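Local structure of 6-aminohexanoate-dimer hydrolase (Bacillus anthracis, 4GB7) at residues K45-D50 with Q210-S215; L218-D221 with P227-I230; F89-R94 with T99-L104; N108-F113 with S404-M409; E275-Q280 with Q327-S332. The protein probably hydrolyses amide bonds of 6-aminohexanoate dimers or related compounds, as a serine hydrolase of the beta-lactamase clan. One frame throughout, in Å; residues are numbered along the deposited sequence. Where two conformers were deposited one is given.

Contact 1: K45-D50 with Q210-S215; sequences KNWLDD and QLYLAS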
# COMPACT_ATOMS: atom_id res chain seq x y z
N LYS A 45 -9.93 12.04 16.90
CA LYS A 45 -9.92 11.00 17.91
C LYS A 45 -10.45 9.68 17.37
O LYS A 45 -9.86 8.64 17.64
CB LYS A 45 -10.70 11.42 19.18
CG LYS A 45 -10.28 10.65 20.42
CD LYS A 45 -11.01 11.04 21.72
CE LYS A 45 -11.16 12.55 21.94
NZ LYS A 45 -12.25 13.16 21.11
N ASN A 46 -11.52 9.75 16.56
CA ASN A 46 -12.30 8.60 16.21
C ASN A 46 -12.28 8.10 14.75
O ASN A 46 -12.91 7.09 14.46
CB ASN A 46 -13.77 8.78 16.64
CG ASN A 46 -14.56 9.75 15.75
OD1 ASN A 46 -14.11 10.16 14.66
ND2 ASN A 46 -15.76 10.13 16.21
N TRP A 47 -11.53 8.77 13.87
CA TRP A 47 -11.63 8.51 12.45
C TRP A 47 -11.25 7.10 12.06
O TRP A 47 -11.68 6.64 11.01
CB TRP A 47 -10.85 9.51 11.64
CG TRP A 47 -9.37 9.42 11.75
CD1 TRP A 47 -8.56 9.97 12.73
CD2 TRP A 47 -8.49 8.66 10.90
NE1 TRP A 47 -7.23 9.66 12.49
CE2 TRP A 47 -7.14 8.86 11.41
CE3 TRP A 47 -8.67 7.91 9.77
CZ2 TRP A 47 -6.04 8.30 10.80
CZ3 TRP A 47 -7.55 7.36 9.16
CH2 TRP A 47 -6.27 7.54 9.68
N LEU A 48 -10.44 6.44 12.89
CA LEU A 48 -9.96 5.09 12.67
C LEU A 48 -10.85 4.01 13.23
O LEU A 48 -10.57 2.80 13.09
CB LEU A 48 -8.59 4.93 13.32
CG LEU A 48 -7.49 5.66 12.61
CD1 LEU A 48 -6.22 5.48 13.45
CD2 LEU A 48 -7.30 5.15 11.18
N ASP A 49 -11.92 4.42 13.87
CA ASP A 49 -12.78 3.48 14.59
C ASP A 49 -14.03 3.26 13.77
O ASP A 49 -14.48 4.18 13.08
CB ASP A 49 -13.19 4.06 15.94
CG ASP A 49 -12.05 4.23 16.89
OD1 ASP A 49 -11.07 3.45 16.85
OD2 ASP A 49 -12.17 5.18 17.70
N ASP A 50 -14.61 2.07 13.88
CA ASP A 50 -15.92 1.81 13.36
C ASP A 50 -16.93 2.64 14.18
O ASP A 50 -16.85 2.64 15.41
CB ASP A 50 -16.29 0.32 13.47
CG ASP A 50 -17.56 -0.01 12.71
OD1 ASP A 50 -17.56 0.08 11.46
OD2 ASP A 50 -18.57 -0.40 13.37
N GLN A 210 2.57 7.09 15.54
CA GLN A 210 3.56 8.16 15.43
C GLN A 210 3.51 8.89 14.10
O GLN A 210 3.64 10.12 14.04
CB GLN A 210 4.98 7.69 15.71
CG GLN A 210 5.19 7.25 17.16
CD GLN A 210 4.71 8.26 18.18
OE1 GLN A 210 5.14 9.41 18.16
NE2 GLN A 210 3.78 7.85 19.06
N LEU A 211 3.26 8.14 13.02
CA LEU A 211 3.16 8.78 11.70
C LEU A 211 1.95 9.67 11.66
O LEU A 211 2.00 10.78 11.18
CB LEU A 211 3.07 7.70 10.61
CG LEU A 211 2.87 8.20 9.16
CD1 LEU A 211 4.19 8.79 8.67
CD2 LEU A 211 2.37 7.05 8.27
N TYR A 212 0.84 9.17 12.22
CA TYR A 212 -0.36 9.99 12.25
C TYR A 212 -0.24 11.22 13.21
O TYR A 212 -0.71 12.28 12.85
CB TYR A 212 -1.58 9.16 12.60
CG TYR A 212 -1.87 8.02 11.62
CD1 TYR A 212 -1.49 8.09 10.28
CD2 TYR A 212 -2.60 6.93 12.01
CE1 TYR A 212 -1.77 7.07 9.40
CE2 TYR A 212 -2.86 5.88 11.14
CZ TYR A 212 -2.49 5.97 9.83
OH TYR A 212 -2.78 4.93 8.98
N LEU A 213 0.39 11.07 14.38
CA LEU A 213 0.65 12.20 15.26
C LEU A 213 1.57 13.21 14.56
O LEU A 213 1.32 14.41 14.56
CB LEU A 213 1.27 11.74 16.56
CG LEU A 213 0.28 11.06 17.51
CD1 LEU A 213 1.06 10.15 18.48
CD2 LEU A 213 -0.61 12.07 18.23
N ALA A 214 2.61 12.71 13.92
CA ALA A 214 3.52 13.57 13.10
C ALA A 214 2.80 14.38 12.03
O ALA A 214 3.20 15.52 11.71
CB ALA A 214 4.63 12.72 12.48
N SER A 215 1.74 13.78 11.47
CA SER A 215 0.96 14.38 10.41
C SER A 215 -0.21 15.19 10.93
O SER A 215 -1.01 15.67 10.13
CB SER A 215 0.40 13.28 9.50
OG SER A 215 1.39 12.45 8.99
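W47 and Y212 meet as a T-shaped aromatic pair. The edge of the W47 six-membered ring points at one face of the Y212 ring. The centroids are 5.3 Å apart and the planes stand at 65°. W47 CZ2 makes the closest approach, 3.9 Å from Y212 CD2, and it sits toward the rim of the tyrosine ring. W47 CH2 follows along the same edge, 4.1 Å from Y212 CE2. The indole reaches this place because W47 CG is tucked between the backbone N and the carbonyl carbon (chi1 69°). L48 lies over a face of the W47 indole, its CG 3.3 Å above the ring plane, and turns CD1 to the tyrosine. L48 CD1 lies 4.1 Å from Y212 CE2 in one of two deposited conformers, so this touch is less certain. W47 and L48 are the central residues of a type I beta turn from N46 to D49, and that turn sends both side chains toward helix 206-214. The turn is closed by D49 N, which donates to N46 O at 2.9 Å. F63 and L218 also pack on W47, and its NE1 makes a weak hydrogen bond to I217 O. The contact thus pins an N-terminal loop onto the helix that carries Y212. Y212 comes close to S140 and K143, whose spacing is consistent with the SxxK motif of serine beta-lactamase relatives, but does not reach them. The three touching side chains are buried, and they meet through carbon atoms alone. The attraction is therefore dispersion, with weak electrostatics of ring C-H groups facing a pi cloud.

Contact 2: L218-D221 with P227-I230; sequences LPRD and PMKI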
# COMPACT_ATOMS: atom_id res chain seq x y z
N LEU A 218 -3.91 12.58 14.38
CA LEU A 218 -4.39 12.10 15.69
C LEU A 218 -4.25 13.25 16.69
O LEU A 218 -3.51 14.20 16.44
CB LEU A 218 -3.63 10.88 16.18
CG LEU A 218 -3.94 9.57 15.44
CD1 LEU A 218 -2.97 8.47 15.86
CD2 LEU A 218 -5.40 9.19 15.68
N PRO A 219 -4.97 13.17 17.82
CA PRO A 219 -4.99 14.33 18.72
C PRO A 219 -3.67 14.52 19.45
O PRO A 219 -3.11 13.56 20.00
CB PRO A 219 -6.07 13.95 19.74
CG PRO A 219 -6.89 12.95 19.04
CD PRO A 219 -5.93 12.16 18.24
N ARG A 220 -3.18 15.76 19.46
CA ARG A 220 -1.97 16.07 20.21
C ARG A 220 -2.43 16.71 21.52
O ARG A 220 -3.03 17.77 21.50
CB ARG A 220 -1.06 17.01 19.44
CG ARG A 220 -0.48 16.47 18.16
CD ARG A 220 0.11 17.57 17.27
NE ARG A 220 0.80 17.04 16.08
CZ ARG A 220 1.30 17.79 15.10
NH1 ARG A 220 1.18 19.12 15.15
NH2 ARG A 220 1.94 17.21 14.07
N ASP A 221 -2.18 16.03 22.63
CA ASP A 221 -2.72 16.48 23.90
C ASP A 221 -1.99 17.70 24.43
O ASP A 221 -1.06 18.22 23.78
CB ASP A 221 -2.82 15.33 24.91
CG ASP A 221 -1.48 14.86 25.43
OD1 ASP A 221 -0.45 15.59 25.32
OD2 ASP A 221 -1.48 13.73 25.96
N PRO A 227 6.56 14.29 17.54
CA PRO A 227 6.92 14.87 16.24
C PRO A 227 5.87 15.84 15.69
O PRO A 227 4.65 15.60 15.84
CB PRO A 227 7.11 13.61 15.37
CG PRO A 227 6.15 12.63 15.98
CD PRO A 227 6.41 12.82 17.45
N MSE A 228 6.33 16.93 15.06
CA MSE A 228 5.43 17.95 14.50
C MSE A 228 5.26 17.84 12.98
O MSE A 228 4.35 18.44 12.42
CB MSE A 228 5.92 19.36 14.88
CG MSE A 228 5.99 19.66 16.41
SE MSE A 228 4.23 19.54 17.25
CE MSE A 228 3.50 21.25 16.58
N LYS A 229 6.14 17.06 12.36
CA LYS A 229 6.09 16.76 10.95
C LYS A 229 6.74 15.40 10.78
O LYS A 229 7.44 14.94 11.67
CB LYS A 229 6.83 17.83 10.18
CG LYS A 229 8.30 17.93 10.48
CD LYS A 229 8.92 19.08 9.70
CE LYS A 229 10.40 19.17 9.91
NZ LYS A 229 11.04 20.09 8.95
N ILE A 230 6.52 14.75 9.64
CA ILE A 230 7.01 13.38 9.41
C ILE A 230 8.52 13.23 9.65
O ILE A 230 8.97 12.27 10.28
CB ILE A 230 6.59 12.88 8.01
CG1 ILE A 230 5.07 12.70 7.93
CG2 ILE A 230 7.28 11.55 7.65
CD1 ILE A 230 4.61 12.55 6.50
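P227 is the first residue of its segment to meet R220, and it does so through its backbone. P227 O lies 3.6 Å from R220 NH2. M228, a selenomethionine, follows and makes most of the contact. M228 O accepts from R220 NH2 at 3.2 Å. This bond is bent: the N-H...O angle is 140°, and the donor stands above the carbonyl plane, 56° out of it. The M228 side chain folds back over the arginine. Its SE sits 3.7 Å above one face of the R220 guanidinium, toward the rim, and CE comes within 3.5 Å of R220 NH1. Bends at chi2 and chi3 curl the chain into this place. R220, by contrast, is extended from CG to NE, which carries its flat end to M228. NH2 is shared, as it also donates to L213 O, and NH1 forms a salt bridge with E293. The group is thus fixed at several points around its rim. K229 turns away from R220 and takes the N-cap position of the next helix. I230 begins that helix. Both segments belong to the connection between helix 206-214 and helix 230-235. R220 reaches back to the last turn of helix 206-214. P227 wedges against Q210 and A214 of that first helix and against D232 and M233 of the second.

Contact 3: F89-R94 with T99-L104; sequences FAVQRR and TPLKEL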
# COMPACT_ATOMS: atom_id res chain seq x y z
N PHE A 89 -20.18 -16.89 -6.08
CA PHE A 89 -19.02 -17.72 -6.00
C PHE A 89 -18.82 -18.22 -4.55
O PHE A 89 -18.89 -17.44 -3.58
CB PHE A 89 -17.79 -16.98 -6.48
CG PHE A 89 -16.56 -17.83 -6.51
CD1 PHE A 89 -16.35 -18.72 -7.54
CD2 PHE A 89 -15.63 -17.80 -5.47
CE1 PHE A 89 -15.21 -19.48 -7.61
CE2 PHE A 89 -14.50 -18.59 -5.52
CZ PHE A 89 -14.31 -19.43 -6.58
N ALA A 90 -18.66 -19.54 -4.41
CA ALA A 90 -18.55 -20.15 -3.07
C ALA A 90 -17.13 -20.00 -2.57
O ALA A 90 -16.20 -20.56 -3.14
CB ALA A 90 -18.99 -21.57 -3.03
N VAL A 91 -16.99 -19.18 -1.53
CA VAL A 91 -15.74 -18.96 -0.83
C VAL A 91 -15.63 -19.91 0.34
O VAL A 91 -16.56 -20.03 1.16
CB VAL A 91 -15.61 -17.51 -0.30
CG1 VAL A 91 -14.28 -17.30 0.43
CG2 VAL A 91 -15.77 -16.51 -1.48
N GLN A 92 -14.51 -20.60 0.45
CA GLN A 92 -14.34 -21.49 1.59
C GLN A 92 -13.87 -20.68 2.81
O GLN A 92 -12.71 -20.26 2.86
CB GLN A 92 -13.42 -22.65 1.27
CG GLN A 92 -13.96 -23.54 0.16
CD GLN A 92 -13.01 -24.67 -0.22
OE1 GLN A 92 -12.98 -25.69 0.45
NE2 GLN A 92 -12.22 -24.48 -1.33
N ARG A 93 -14.74 -20.49 3.80
CA ARG A 93 -14.27 -19.88 5.06
C ARG A 93 -13.18 -20.84 5.63
O ARG A 93 -12.10 -20.45 6.07
CB ARG A 93 -15.37 -19.80 6.10
CG ARG A 93 -16.51 -18.89 5.79
CD ARG A 93 -17.30 -18.68 7.05
NE ARG A 93 -18.47 -17.89 6.75
CZ ARG A 93 -18.49 -16.56 6.77
NH1 ARG A 93 -17.38 -15.86 7.08
NH2 ARG A 93 -19.62 -15.93 6.48
N ARG A 94 -13.51 -22.12 5.57
CA ARG A 94 -12.63 -23.22 5.86
C ARG A 94 -13.21 -24.42 5.05
O ARG A 94 -14.32 -24.34 4.46
CB ARG A 94 -12.55 -23.45 7.37
CG ARG A 94 -13.78 -24.11 7.92
CD ARG A 94 -13.86 -24.02 9.42
NE ARG A 94 -15.13 -24.59 9.88
CZ ARG A 94 -15.62 -24.39 11.10
NH1 ARG A 94 -14.94 -23.68 11.99
NH2 ARG A 94 -16.78 -24.93 11.44
N THR A 99 -19.28 -19.90 1.76
CA THR A 99 -20.16 -18.76 1.89
C THR A 99 -20.06 -17.92 0.62
O THR A 99 -18.98 -17.84 0.02
CB THR A 99 -19.84 -17.99 3.20
OG1 THR A 99 -20.94 -17.15 3.51
CG2 THR A 99 -18.57 -17.19 3.06
N PRO A 100 -21.17 -17.31 0.17
CA PRO A 100 -21.10 -16.62 -1.13
C PRO A 100 -20.22 -15.35 -1.08
O PRO A 100 -20.22 -14.59 -0.09
CB PRO A 100 -22.55 -16.29 -1.48
CG PRO A 100 -23.36 -16.80 -0.40
CD PRO A 100 -22.53 -17.40 0.69
N LEU A 101 -19.51 -15.11 -2.16
CA LEU A 101 -18.50 -14.05 -2.20
C LEU A 101 -19.01 -12.62 -1.89
O LEU A 101 -18.45 -11.94 -1.03
CB LEU A 101 -17.83 -14.05 -3.57
CG LEU A 101 -16.84 -12.93 -3.86
CD1 LEU A 101 -15.66 -13.07 -2.90
CD2 LEU A 101 -16.40 -12.98 -5.31
N LYS A 102 -20.07 -12.17 -2.57
CA LYS A 102 -20.50 -10.77 -2.38
C LYS A 102 -20.91 -10.52 -0.92
O LYS A 102 -20.55 -9.51 -0.33
CB LYS A 102 -21.60 -10.37 -3.38
CG LYS A 102 -22.01 -8.88 -3.35
CD LYS A 102 -23.31 -8.65 -4.13
CE LYS A 102 -23.85 -7.21 -4.09
NZ LYS A 102 -25.24 -7.15 -4.67
N GLU A 103 -21.69 -11.43 -0.33
CA GLU A 103 -22.07 -11.27 1.05
C GLU A 103 -20.91 -11.32 2.01
O GLU A 103 -20.90 -10.56 3.00
CB GLU A 103 -23.07 -12.35 1.42
CG GLU A 103 -24.47 -12.04 0.94
CD GLU A 103 -25.12 -10.96 1.78
OE1 GLU A 103 -25.61 -11.32 2.89
OE2 GLU A 103 -25.10 -9.75 1.40
N LEU A 104 -19.91 -12.13 1.71
CA LEU A 104 -18.70 -12.26 2.57
C LEU A 104 -17.94 -10.91 2.53
O LEU A 104 -17.56 -10.34 3.56
CB LEU A 104 -17.80 -13.40 2.13
CG LEU A 104 -16.42 -13.55 2.81
CD1 LEU A 104 -16.58 -14.04 4.24
CD2 LEU A 104 -15.58 -14.51 1.99
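V91 and T99 form the hydrogen-bonded antiparallel pair of a short beta hairpin. V91 N donates to T99 O at 2.9 Å, and T99 N returns the bond to V91 O at 2.8 Å. A90 faces P100 in the neighbouring non-hydrogen-bonded pair. The next donor is L101 N, which already belongs to helix 101-107. F89 O accepts it at 2.8 Å, with a bent N-H...O angle of 132°. The same oxygen also takes a CA-H...O contact from P100 CA at 3.4 Å. P100 is the N-cap residue, and its own O receives L104 N. The side chains of V91 and T99 share one face of the hairpin. V91 CG1 presses on L104 CD2 at 3.5 Å, tighter than usual for two carbons, while V91 CG2 lies against L101 CD1. R93 runs across T99, with T99 CG2 3.6 Å above one face of its guanidinium. M409 and V405 of helix 402-417 pack on V91 as well. F89, just before the strand, supplies an acceptor for the N-H of L101, the first helical residue. Hairpin and helix are thus joined by backbone hydrogen bonds and sealed by a compact aliphatic patch.

Contact 4: N108-F113 with S404-M409; sequences NKTDAF and SVYSNM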
# COMPACT_ATOMS: atom_id res chain seq x y z
N ASN A 108 -17.52 -8.13 5.79
CA ASN A 108 -16.22 -7.70 6.28
C ASN A 108 -15.85 -6.29 5.86
O ASN A 108 -14.67 -5.90 5.86
CB ASN A 108 -15.14 -8.71 5.92
CG ASN A 108 -15.34 -10.01 6.66
OD1 ASN A 108 -14.85 -10.20 7.79
ND2 ASN A 108 -16.06 -10.93 6.02
N LYS A 109 -16.87 -5.51 5.56
CA LYS A 109 -16.74 -4.06 5.39
C LYS A 109 -15.86 -3.74 4.18
O LYS A 109 -15.19 -2.73 4.15
CB LYS A 109 -16.30 -3.37 6.68
CG LYS A 109 -17.36 -3.59 7.77
CD LYS A 109 -16.96 -2.96 9.11
CE LYS A 109 -18.08 -3.00 10.13
NZ LYS A 109 -18.50 -4.36 10.49
N THR A 110 -15.90 -4.59 3.16
CA THR A 110 -15.30 -4.25 1.88
C THR A 110 -16.06 -3.06 1.25
O THR A 110 -17.29 -2.95 1.32
CB THR A 110 -15.37 -5.45 0.93
OG1 THR A 110 -14.68 -6.57 1.52
CG2 THR A 110 -14.90 -5.09 -0.53
N ASP A 111 -15.31 -2.15 0.68
CA ASP A 111 -15.87 -1.01 -0.07
C ASP A 111 -15.78 -1.19 -1.59
O ASP A 111 -16.66 -0.68 -2.30
CB ASP A 111 -15.16 0.30 0.31
CG ASP A 111 -15.41 0.73 1.74
OD1 ASP A 111 -16.53 0.59 2.26
OD2 ASP A 111 -14.47 1.21 2.37
N ALA A 112 -14.69 -1.82 -2.06
CA ALA A 112 -14.47 -2.08 -3.47
C ALA A 112 -13.73 -3.37 -3.67
O ALA A 112 -12.79 -3.69 -2.94
CB ALA A 112 -13.70 -0.95 -4.13
N PHE A 113 -14.12 -4.07 -4.72
CA PHE A 113 -13.50 -5.34 -5.07
C PHE A 113 -13.45 -5.39 -6.59
O PHE A 113 -14.47 -5.30 -7.24
CB PHE A 113 -14.24 -6.49 -4.44
CG PHE A 113 -13.56 -7.80 -4.57
CD1 PHE A 113 -12.49 -8.12 -3.75
CD2 PHE A 113 -13.95 -8.73 -5.54
CE1 PHE A 113 -11.86 -9.35 -3.87
CE2 PHE A 113 -13.36 -9.97 -5.61
CZ PHE A 113 -12.28 -10.26 -4.81
N SER A 404 -6.56 -14.77 5.97
CA SER A 404 -6.36 -16.08 5.36
C SER A 404 -7.54 -16.55 4.46
O SER A 404 -7.35 -17.24 3.47
CB SER A 404 -6.11 -17.14 6.44
OG SER A 404 -5.92 -18.43 5.88
N VAL A 405 -8.76 -16.24 4.88
CA VAL A 405 -9.91 -16.50 4.02
C VAL A 405 -9.76 -15.81 2.66
O VAL A 405 -9.90 -16.44 1.60
CB VAL A 405 -11.24 -16.10 4.68
CG1 VAL A 405 -12.41 -16.20 3.70
CG2 VAL A 405 -11.49 -16.99 5.92
N TYR A 406 -9.42 -14.53 2.67
CA TYR A 406 -9.19 -13.80 1.46
C TYR A 406 -8.03 -14.35 0.64
O TYR A 406 -8.15 -14.51 -0.57
CB TYR A 406 -8.95 -12.33 1.79
CG TYR A 406 -10.14 -11.47 2.20
CD1 TYR A 406 -11.46 -11.89 2.03
CD2 TYR A 406 -9.92 -10.22 2.76
CE1 TYR A 406 -12.49 -11.06 2.34
CE2 TYR A 406 -10.94 -9.38 3.09
CZ TYR A 406 -12.23 -9.81 2.89
OH TYR A 406 -13.26 -8.97 3.19
N SER A 407 -6.91 -14.67 1.30
CA SER A 407 -5.75 -15.15 0.56
C SER A 407 -6.06 -16.43 -0.20
O SER A 407 -5.66 -16.59 -1.35
CB SER A 407 -4.57 -15.37 1.51
OG SER A 407 -4.17 -14.14 2.07
N ASN A 408 -6.80 -17.33 0.45
CA ASN A 408 -7.20 -18.57 -0.17
C ASN A 408 -8.29 -18.33 -1.23
O ASN A 408 -8.27 -18.98 -2.28
CB ASN A 408 -7.70 -19.54 0.90
CG ASN A 408 -6.55 -20.28 1.57
OD1 ASN A 408 -5.94 -21.17 0.93
ND2 ASN A 408 -6.20 -19.88 2.83
N MSE A 409 -9.21 -17.42 -0.98
CA MSE A 409 -10.28 -17.06 -1.94
C MSE A 409 -9.67 -16.54 -3.25
O MSE A 409 -10.15 -16.84 -4.35
CB MSE A 409 -11.14 -15.98 -1.31
CG MSE A 409 -12.26 -15.41 -2.14
SE MSE A 409 -12.98 -14.01 -1.01
CE MSE A 409 -11.90 -12.56 -1.65
O HOH W 1 -12.57 -6.55 4.20
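Y406 OH is bound to a water at 2.7 Å, and that water donates a hydrogen bond to N108 O at 2.8 Å. The water lies at the edge of the Y406 ring, in its plane. Y406 points its hydroxyl from helix 402-417 at the turn between helix 101-107 and strand 110-117. N108 slides past it the other way, so that N108 CB touches Y406 OH at 3.3 Å. The amide of N108 is turned 75° from the ring, and its ND2 is bonded to L104 O. T110 OG1 also lies 3.3 Å from Y406 OH, but its clear partners are L105 O and H391, whose ring packs on both Y406 and F113. K109, with positive phi, is the C-prime residue of a Schellman motif that ends the helix. Further along the strand, F113 and M409 approach from opposite directions, and the methyl meets the ring obliquely. M409 CE, the methyl of a selenomethionine, is 3.9 Å from F113 CE1. M409 starts with CG anti to its N (chi1 177°) and bends at chi3 (91°), which brings the methyl to the ring. The contact seats the C-terminal helix on the sheet through two kinds of chemistry. A water links the tyrosine hydroxyl to a carbonyl at the helix end, while the methyl-to-ring touch farther along the strand is purely apolar.

Contact 5: E275-Q280 with Q327-S332; sequences ERIWSQ and QILPSS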
# COMPACT_ATOMS: atom_id res chain seq x y z
N GLU A 275 4.08 12.18 -12.53
CA GLU A 275 4.85 12.24 -13.76
C GLU A 275 5.30 10.85 -14.24
O GLU A 275 5.30 10.51 -15.42
CB GLU A 275 6.06 13.16 -13.54
CG GLU A 275 5.64 14.62 -13.40
CD GLU A 275 6.77 15.58 -13.15
OE1 GLU A 275 7.92 15.17 -13.18
OE2 GLU A 275 6.49 16.76 -12.99
N ARG A 276 5.69 10.01 -13.29
CA ARG A 276 6.27 8.73 -13.63
C ARG A 276 5.26 7.62 -13.86
O ARG A 276 5.55 6.65 -14.59
CB ARG A 276 7.25 8.32 -12.55
CG ARG A 276 8.49 9.20 -12.48
CD ARG A 276 9.24 9.01 -11.18
NE ARG A 276 10.48 9.79 -11.17
CZ ARG A 276 11.63 9.39 -11.72
NH1 ARG A 276 11.76 8.17 -12.28
NH2 ARG A 276 12.69 10.19 -11.67
N ILE A 277 4.10 7.69 -13.22
CA ILE A 277 3.18 6.58 -13.21
C ILE A 277 1.75 7.04 -13.52
O ILE A 277 1.13 6.52 -14.46
CB ILE A 277 3.18 5.78 -11.86
CG1 ILE A 277 4.57 5.23 -11.59
CG2 ILE A 277 2.01 4.78 -11.82
CD1 ILE A 277 4.76 4.66 -10.18
N TRP A 278 1.23 7.96 -12.73
CA TRP A 278 -0.24 8.24 -12.71
C TRP A 278 -0.74 8.88 -14.00
O TRP A 278 -1.91 8.83 -14.31
CB TRP A 278 -0.68 9.09 -11.48
CG TRP A 278 -1.98 8.60 -10.94
CD1 TRP A 278 -3.26 9.03 -11.25
CD2 TRP A 278 -2.14 7.47 -10.05
NE1 TRP A 278 -4.19 8.27 -10.59
CE2 TRP A 278 -3.58 7.28 -9.88
CE3 TRP A 278 -1.26 6.61 -9.40
CZ2 TRP A 278 -4.08 6.28 -9.05
CZ3 TRP A 278 -1.78 5.60 -8.59
CH2 TRP A 278 -3.14 5.46 -8.40
N SER A 279 0.15 9.56 -14.71
CA SER A 279 -0.17 10.22 -15.95
C SER A 279 0.15 9.32 -17.16
O SER A 279 -0.13 9.74 -18.27
CB SER A 279 0.62 11.51 -16.09
OG SER A 279 2.00 11.28 -16.22
N GLN A 280 0.72 8.13 -16.93
CA GLN A 280 1.32 7.32 -17.99
C GLN A 280 0.60 6.05 -18.33
O GLN A 280 0.95 5.42 -19.32
CB GLN A 280 2.74 6.92 -17.58
CG GLN A 280 3.61 8.13 -17.23
CD GLN A 280 4.01 8.83 -18.46
OE1 GLN A 280 4.66 8.23 -19.33
NE2 GLN A 280 3.64 10.11 -18.57
N GLN A 327 8.48 1.00 -21.55
CA GLN A 327 8.91 0.62 -20.24
C GLN A 327 8.69 1.77 -19.24
O GLN A 327 9.55 2.57 -18.98
CB GLN A 327 10.39 0.20 -20.30
CG GLN A 327 10.79 -0.75 -19.21
CD GLN A 327 10.07 -2.08 -19.29
OE1 GLN A 327 9.99 -2.69 -20.36
NE2 GLN A 327 9.56 -2.54 -18.14
N ILE A 328 7.51 1.78 -18.66
CA ILE A 328 7.11 2.77 -17.68
C ILE A 328 7.90 2.64 -16.39
O ILE A 328 8.35 3.66 -15.81
CB ILE A 328 5.60 2.70 -17.37
CG1 ILE A 328 4.79 2.77 -18.66
CG2 ILE A 328 5.20 3.82 -16.41
CD1 ILE A 328 5.03 3.94 -19.53
N LEU A 329 8.06 1.40 -15.94
CA LEU A 329 8.80 1.08 -14.75
C LEU A 329 9.77 -0.05 -15.06
O LEU A 329 9.56 -0.82 -15.96
CB LEU A 329 7.82 0.66 -13.64
CG LEU A 329 6.99 1.79 -13.01
CD1 LEU A 329 6.02 1.18 -12.02
CD2 LEU A 329 7.85 2.86 -12.37
N PRO A 330 10.88 -0.13 -14.31
CA PRO A 330 11.85 -1.18 -14.55
C PRO A 330 11.23 -2.58 -14.52
O PRO A 330 10.46 -2.94 -13.60
CB PRO A 330 12.86 -0.98 -13.42
CG PRO A 330 12.70 0.43 -13.00
CD PRO A 330 11.27 0.76 -13.21
N SER A 331 11.61 -3.39 -15.52
CA SER A 331 11.19 -4.78 -15.55
C SER A 331 11.80 -5.55 -14.35
O SER A 331 11.30 -6.58 -13.94
CB SER A 331 11.58 -5.44 -16.87
OG SER A 331 12.99 -5.42 -17.01
N SER A 332 12.88 -5.06 -13.78
CA SER A 332 13.49 -5.71 -12.62
C SER A 332 12.56 -5.83 -11.40
O SER A 332 12.76 -6.72 -10.58
CB SER A 332 14.76 -4.98 -12.18
OG SER A 332 14.45 -3.71 -11.62
O HOH W 2 7.97 6.19 -15.46
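I277 and L329 pack together where helix 269-278 ends in a wider pi-type turn, in a helical part of this beta-lactamase-like fold. The opposing segment is the loop that leads into helix 332-338. The two side chains cross at about a right angle, with I277 CG1 4.1 Å from L329 CD2. Both are buried, and F313 of helix 307-318 packs on each of them. I328 makes a closer touch with the backbone. Its CG2 stands anti to the backbone N and comes within 3.4 Å of R276 O, while Q280 CB lies 4.1 Å from the same methyl. The polar part of the contact is bridged by a water. That water donates to R276 O and to I328 O, at 2.6 Å in each case, so it spans two carbonyls that could not bond to each other. The polar end of R276 turns to E156, with a salt bridge, and to N272. On the looser, more exposed side, Q280 folds back at chi2 (-75°), and its NE2 donates to S279 OG at 3.1 Å in an almost straight bond of 174°.

Contact 1 opens first, at 45-50, and closes a long loop at 210-215. Contact 3, the hairpin and helix start at 89-104, lies wholly within that loop. Contact 4 opens at 108-113, still inside it, but closes only at 404-409, so contacts 1 and 4 cross. They also touch where D50 meets K109. Contacts 2 and 5 both fall within the span of contact 4. Contact 2 follows contact 1 in the chain, in the loop after helix 206-214, and touches it where R220 meets L213. Contact 5 lies on the opposite side of the chain's centre from contact 1. Contacts 3 and 4 meet at M409, joining hairpin, five-stranded sheet and C-terminal helix.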